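Local coordinates for twin-arginine translocation pathway signal (Rhodoferax ferrireducens, PDB 5IM2), which probably serves as the solute-binding protein of a TRAP transport system, and holds a copurified benzoate in its ligand pocket, at residues G80-F85 with P277-I282; I112-G117 with T262-M267. One frame throughout, in Å; residues are numbered along the deposited sequence.

Contact 1: residues G80-F85 with P277-I282; sequences GGRIQF and PDLRKI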
# COMPACT_ATOMS: atom_id res chain seq x y z
N GLY A 80 -11.05 27.33 5.89
CA GLY A 80 -11.24 28.28 6.97
C GLY A 80 -11.89 27.67 8.18
O GLY A 80 -12.63 28.35 8.91
N GLY A 81 -11.64 26.38 8.42
CA GLY A 81 -12.18 25.68 9.56
C GLY A 81 -13.59 25.18 9.39
O GLY A 81 -14.16 24.63 10.34
N ARG A 82 -14.19 25.36 8.21
CA ARG A 82 -15.57 24.92 8.05
C ARG A 82 -15.66 23.41 7.94
O ARG A 82 -16.72 22.84 8.23
CB ARG A 82 -16.22 25.57 6.84
CG ARG A 82 -16.23 27.07 6.94
CD ARG A 82 -17.46 27.67 6.33
NE ARG A 82 -17.67 27.33 4.93
CZ ARG A 82 -16.89 27.73 3.93
NH1 ARG A 82 -15.82 28.47 4.15
NH2 ARG A 82 -17.19 27.37 2.69
N ILE A 83 -14.59 22.75 7.51
CA ILE A 83 -14.52 21.30 7.50
C ILE A 83 -13.65 20.86 8.67
O ILE A 83 -12.46 21.19 8.73
CB ILE A 83 -13.97 20.74 6.18
CG1 ILE A 83 -14.75 21.26 4.97
CG2 ILE A 83 -14.00 19.21 6.23
CD1 ILE A 83 -14.14 20.84 3.63
N GLN A 84 -14.24 20.11 9.60
CA GLN A 84 -13.53 19.59 10.75
C GLN A 84 -13.60 18.07 10.72
O GLN A 84 -14.50 17.49 10.11
CB GLN A 84 -14.13 20.09 12.06
CG GLN A 84 -14.01 21.61 12.26
CD GLN A 84 -12.56 22.07 12.27
OE1 GLN A 84 -11.68 21.37 12.76
NE2 GLN A 84 -12.32 23.25 11.71
N PHE A 85 -12.64 17.42 11.36
CA PHE A 85 -12.58 15.97 11.38
C PHE A 85 -12.60 15.43 12.80
O PHE A 85 -11.95 15.98 13.69
CB PHE A 85 -11.34 15.48 10.70
CG PHE A 85 -11.28 15.81 9.24
CD1 PHE A 85 -10.74 17.02 8.81
CD2 PHE A 85 -11.75 14.91 8.30
CE1 PHE A 85 -10.67 17.32 7.48
CE2 PHE A 85 -11.70 15.21 6.95
CZ PHE A 85 -11.15 16.42 6.54
N PRO A 277 -21.55 22.95 -2.12
CA PRO A 277 -20.64 23.00 -3.27
C PRO A 277 -19.28 23.59 -2.92
O PRO A 277 -18.25 23.10 -3.40
CB PRO A 277 -21.40 23.85 -4.29
CG PRO A 277 -22.81 23.69 -3.96
CD PRO A 277 -22.86 23.54 -2.45
N ASP A 278 -19.23 24.64 -2.09
CA ASP A 278 -17.94 25.28 -1.83
C ASP A 278 -16.99 24.36 -1.07
O ASP A 278 -15.79 24.32 -1.34
CB ASP A 278 -18.16 26.61 -1.08
CG ASP A 278 -18.94 26.43 0.21
OD1 ASP A 278 -19.08 25.27 0.66
OD2 ASP A 278 -19.41 27.44 0.77
N LEU A 279 -17.52 23.57 -0.12
CA LEU A 279 -16.69 22.64 0.62
C LEU A 279 -16.37 21.39 -0.18
O LEU A 279 -15.26 20.86 -0.08
CB LEU A 279 -17.38 22.27 1.94
CG LEU A 279 -17.65 23.45 2.88
CD1 LEU A 279 -18.24 22.93 4.19
CD2 LEU A 279 -16.38 24.23 3.14
N ARG A 280 -17.30 20.93 -1.02
CA ARG A 280 -16.99 19.87 -1.96
C ARG A 280 -15.81 20.27 -2.84
O ARG A 280 -14.92 19.46 -3.10
CB ARG A 280 -18.22 19.52 -2.79
CG ARG A 280 -17.99 18.39 -3.82
CD ARG A 280 -19.28 17.66 -4.23
NE ARG A 280 -20.32 18.60 -4.63
CZ ARG A 280 -21.41 18.90 -3.92
NH1 ARG A 280 -21.63 18.31 -2.74
NH2 ARG A 280 -22.28 19.79 -4.39
N LYS A 281 -15.76 21.53 -3.27
CA LYS A 281 -14.63 21.96 -4.11
C LYS A 281 -13.31 21.84 -3.36
O LYS A 281 -12.29 21.46 -3.95
CB LYS A 281 -14.85 23.40 -4.58
CG LYS A 281 -13.72 23.92 -5.45
CD LYS A 281 -14.01 25.30 -6.00
CE LYS A 281 -13.20 25.58 -7.26
NZ LYS A 281 -13.86 26.62 -8.10
N ILE A 282 -13.31 22.14 -2.06
CA ILE A 282 -12.10 21.99 -1.25
C ILE A 282 -11.69 20.53 -1.20
O ILE A 282 -10.51 20.19 -1.36
CB ILE A 282 -12.31 22.56 0.17
CG1 ILE A 282 -12.69 24.04 0.13
CG2 ILE A 282 -11.06 22.34 1.03
CD1 ILE A 282 -11.60 24.93 -0.36
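With CG set opposite its carbonyl carbon (chi1 -60°) and the chain then bent at chi2 and again at chi3 (-57°), R82 swings its guanidinium away from the turn ahead of strand 83-88 and across to the first turn of helix 277-285. There NH2 of R82 forms a salt bridge with OD2 of D278, 2.9 Å away. The two side chains meet at roughly a right angle, and the guanidinium and carboxylate planes are inclined by 64°, so a single nitrogen faces the acid instead of a matched pair of bonds. D278 turns its carboxylate to this spot by placing CG between its own N and carbonyl carbon. Against the guanidinium, L279 lays CD2 over one face, 3.6 Å from CZ of R82, giving the long arginine an apolar rest.

The same leucine fork also packs inward. CD1 and CD2 of L279 each lie 3.9 Å from CG1 of I83, the two side chains sliding past each other in opposite directions, while CD1 of I83 reaches CB of I282 at 4.3 Å, one helical turn on. These contacts set helix 277-285 against the edge of the five-stranded mixed sheet of this periplasmic binding-protein fold, in which 83-88 is an outermost strand, paired with strand 49-55. V49 of that neighbouring strand touches both I83 and L279. Were L279 replaced by an alanine, a gap would be likely to open beside I83 and the R82 guanidinium to lose its apolar support, becoming freer to turn. Before the strand, G80 closes helix 62-78 in a Schellman motif, and NE2 of Q84 reaches back to O of G81 in a nearly straight hydrogen bond of 2.7 Å.

Contact 2: residues I112-G117 with T262-M267; sequences IWTIPG and TFVLAM. With BEZ (benzoic acid), chain B.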
# COMPACT_ATOMS: atom_id res chain seq x y z
N ILE A 112 -12.08 6.73 4.87
CA ILE A 112 -11.15 5.70 5.30
C ILE A 112 -9.91 5.70 4.40
O ILE A 112 -9.94 6.18 3.26
CB ILE A 112 -11.81 4.29 5.34
CG1 ILE A 112 -12.32 3.84 3.98
CG2 ILE A 112 -12.97 4.34 6.30
CD1 ILE A 112 -11.34 3.04 3.18
N TRP A 113 -8.80 5.17 4.95
CA TRP A 113 -7.59 4.88 4.20
C TRP A 113 -7.24 3.42 4.49
O TRP A 113 -7.08 3.05 5.66
CB TRP A 113 -6.44 5.81 4.61
CG TRP A 113 -5.14 5.68 3.87
CD1 TRP A 113 -4.78 6.34 2.72
CD2 TRP A 113 -4.00 4.93 4.28
NE1 TRP A 113 -3.48 6.01 2.38
CE2 TRP A 113 -2.97 5.18 3.33
CE3 TRP A 113 -3.73 4.08 5.35
CZ2 TRP A 113 -1.72 4.59 3.41
CZ3 TRP A 113 -2.48 3.50 5.43
CH2 TRP A 113 -1.49 3.77 4.48
N THR A 114 -7.21 2.61 3.44
CA THR A 114 -7.02 1.17 3.60
C THR A 114 -6.26 0.59 2.42
O THR A 114 -6.04 1.26 1.40
CB THR A 114 -8.37 0.45 3.78
OG1 THR A 114 -8.16 -0.86 4.33
CG2 THR A 114 -9.12 0.33 2.42
N ILE A 115 -5.84 -0.66 2.56
CA ILE A 115 -5.33 -1.46 1.45
C ILE A 115 -6.51 -2.24 0.85
O ILE A 115 -7.11 -3.08 1.54
CB ILE A 115 -4.23 -2.42 1.94
CG1 ILE A 115 -3.01 -1.61 2.39
CG2 ILE A 115 -3.86 -3.43 0.86
CD1 ILE A 115 -1.76 -2.40 2.82
N PRO A 116 -6.87 -1.98 -0.43
CA PRO A 116 -7.96 -2.77 -1.06
C PRO A 116 -7.80 -4.27 -0.90
O PRO A 116 -8.78 -4.93 -0.58
CB PRO A 116 -7.90 -2.32 -2.52
CG PRO A 116 -7.34 -0.90 -2.44
CD PRO A 116 -6.32 -0.98 -1.36
N GLY A 117 -6.58 -4.81 -1.08
CA GLY A 117 -6.33 -6.25 -1.03
C GLY A 117 -6.43 -6.85 0.36
O GLY A 117 -6.33 -8.07 0.49
N THR A 262 -1.08 -1.31 -2.84
CA THR A 262 -1.93 -0.18 -3.16
C THR A 262 -2.79 0.21 -1.97
O THR A 262 -3.18 -0.62 -1.15
CB THR A 262 -2.84 -0.46 -4.35
OG1 THR A 262 -3.68 -1.58 -4.08
CG2 THR A 262 -2.01 -0.74 -5.55
N PHE A 263 -3.10 1.50 -1.92
CA PHE A 263 -3.93 2.08 -0.89
C PHE A 263 -4.98 2.94 -1.55
O PHE A 263 -4.72 3.56 -2.59
CB PHE A 263 -3.11 2.97 0.08
CG PHE A 263 -2.01 2.25 0.77
CD1 PHE A 263 -0.82 1.99 0.13
CD2 PHE A 263 -2.18 1.80 2.09
CE1 PHE A 263 0.18 1.31 0.77
CE2 PHE A 263 -1.18 1.12 2.73
CZ PHE A 263 0.02 0.88 2.06
N VAL A 264 -6.15 3.00 -0.92
CA VAL A 264 -7.24 3.87 -1.35
C VAL A 264 -7.66 4.77 -0.19
O VAL A 264 -7.78 4.33 0.96
CB VAL A 264 -8.43 3.06 -1.89
CG1 VAL A 264 -9.03 2.21 -0.80
CG2 VAL A 264 -9.46 4.01 -2.49
N LEU A 265 -7.87 6.07 -0.52
CA LEU A 265 -8.47 7.04 0.38
C LEU A 265 -9.87 7.23 -0.18
O LEU A 265 -10.03 7.82 -1.26
CB LEU A 265 -7.69 8.36 0.40
CG LEU A 265 -8.19 9.48 1.29
CD1 LEU A 265 -8.04 9.08 2.75
CD2 LEU A 265 -7.41 10.74 0.96
N ALA A 266 -10.86 6.69 0.51
CA ALA A 266 -12.22 6.63 0.02
C ALA A 266 -13.21 7.34 0.95
O ALA A 266 -13.13 7.22 2.18
CB ALA A 266 -12.64 5.15 -0.15
N MET A 267 -14.20 8.01 0.35
CA MET A 267 -15.23 8.76 1.07
C MET A 267 -16.61 8.20 0.79
O MET A 267 -16.90 7.75 -0.33
CB MET A 267 -15.17 10.26 0.68
CG MET A 267 -16.01 11.12 1.55
SD MET A 267 -15.75 12.88 1.23
CE MET A 267 -16.91 13.53 2.42
C BEZ B . 1.18 -3.40 4.94
O1 BEZ B . 2.09 -4.09 4.41
O2 BEZ B . 0.13 -3.96 5.33
C1 BEZ B . 1.37 -1.92 5.12
C2 BEZ B . 0.35 -1.16 5.68
C3 BEZ B . 0.56 0.21 5.87
C4 BEZ B . 1.76 0.78 5.48
C5 BEZ B . 2.75 0.03 4.89
C6 BEZ B . 2.55 -1.35 4.71
O HOH W 1 -4.57 -3.74 -2.75
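W113 and F263 form an offset (parallel-displaced) pair, the planes 13° apart and the centroids of the indole six-membered ring and the phenyl 4.4 Å from each other, but slid so far that they barely overlap: CD2 of F263 lies over one face of the indole, toward the rim. The indole gets there because CG of W113 stands opposite the backbone N (chi1 -177°), which lays the ring alongside the neighbouring strand; NE1 is then held by OE1 of Q166, while H68 meets the ring edge to face. I115 runs side by side with F263, pointing the same way, its CG1 close to CE2 of the phenyl.

The backbones of 112-114 and 262-267 pair antiparallel, at 169°. I112 with A266 and T114 with V264 are hydrogen-bonded pairs, I112 N to A266 O and V264 N to T114 O both measuring 2.9 Å; W113 and L265 form the non-hydrogen-bonded pair between them. On the face opposite W113, T114 and V264 lie alongside each other with CG2 of T114 3.7 Å from CG1 of V264, and the P116 ring comes in at a slant, its CG 3.9 Å from CG1 of V264. Past the end of the pairing a water bridges the two segments, accepting from N of G117 at 2.8 Å and lying 2.7 Å from OG1 of T262. The carbonyl O of T262, packed against CD of P116, is buried without a polar partner.

The benzoate lies at this end: its C3 is near the edge of the F263 ring, 3.7 Å from CE2, and its O2 approaches CD1 of I115, while R192 and Y118 hydrogen-bond the ligand. F263, from an inner strand, and I115, just past the end of 111-114, thus line the pocket, consistent with a two-domain TRAP solute-binding fold holding its ligand between the domains.

From the N terminus, the chain runs through strand 49-55 and helix 62-78 to 80-85, the first half of contact 1, and then to 112-117, where contact 2 begins. It next passes through strand 161-167 and five of the six strands of the other sheet before returning at 262-267, which closes the loop of contact 2; helix 277-285 follows and closes contact 1. Contact 2 is therefore nested inside contact 1. Both reach the same five-stranded sheet: contact 2 joins two of its inner strands beside the ligand, whereas contact 1 packs helix 277-285 against the outer strand 83-88 and the turn before it. Their centres are about 21 Å apart, and they do not touch.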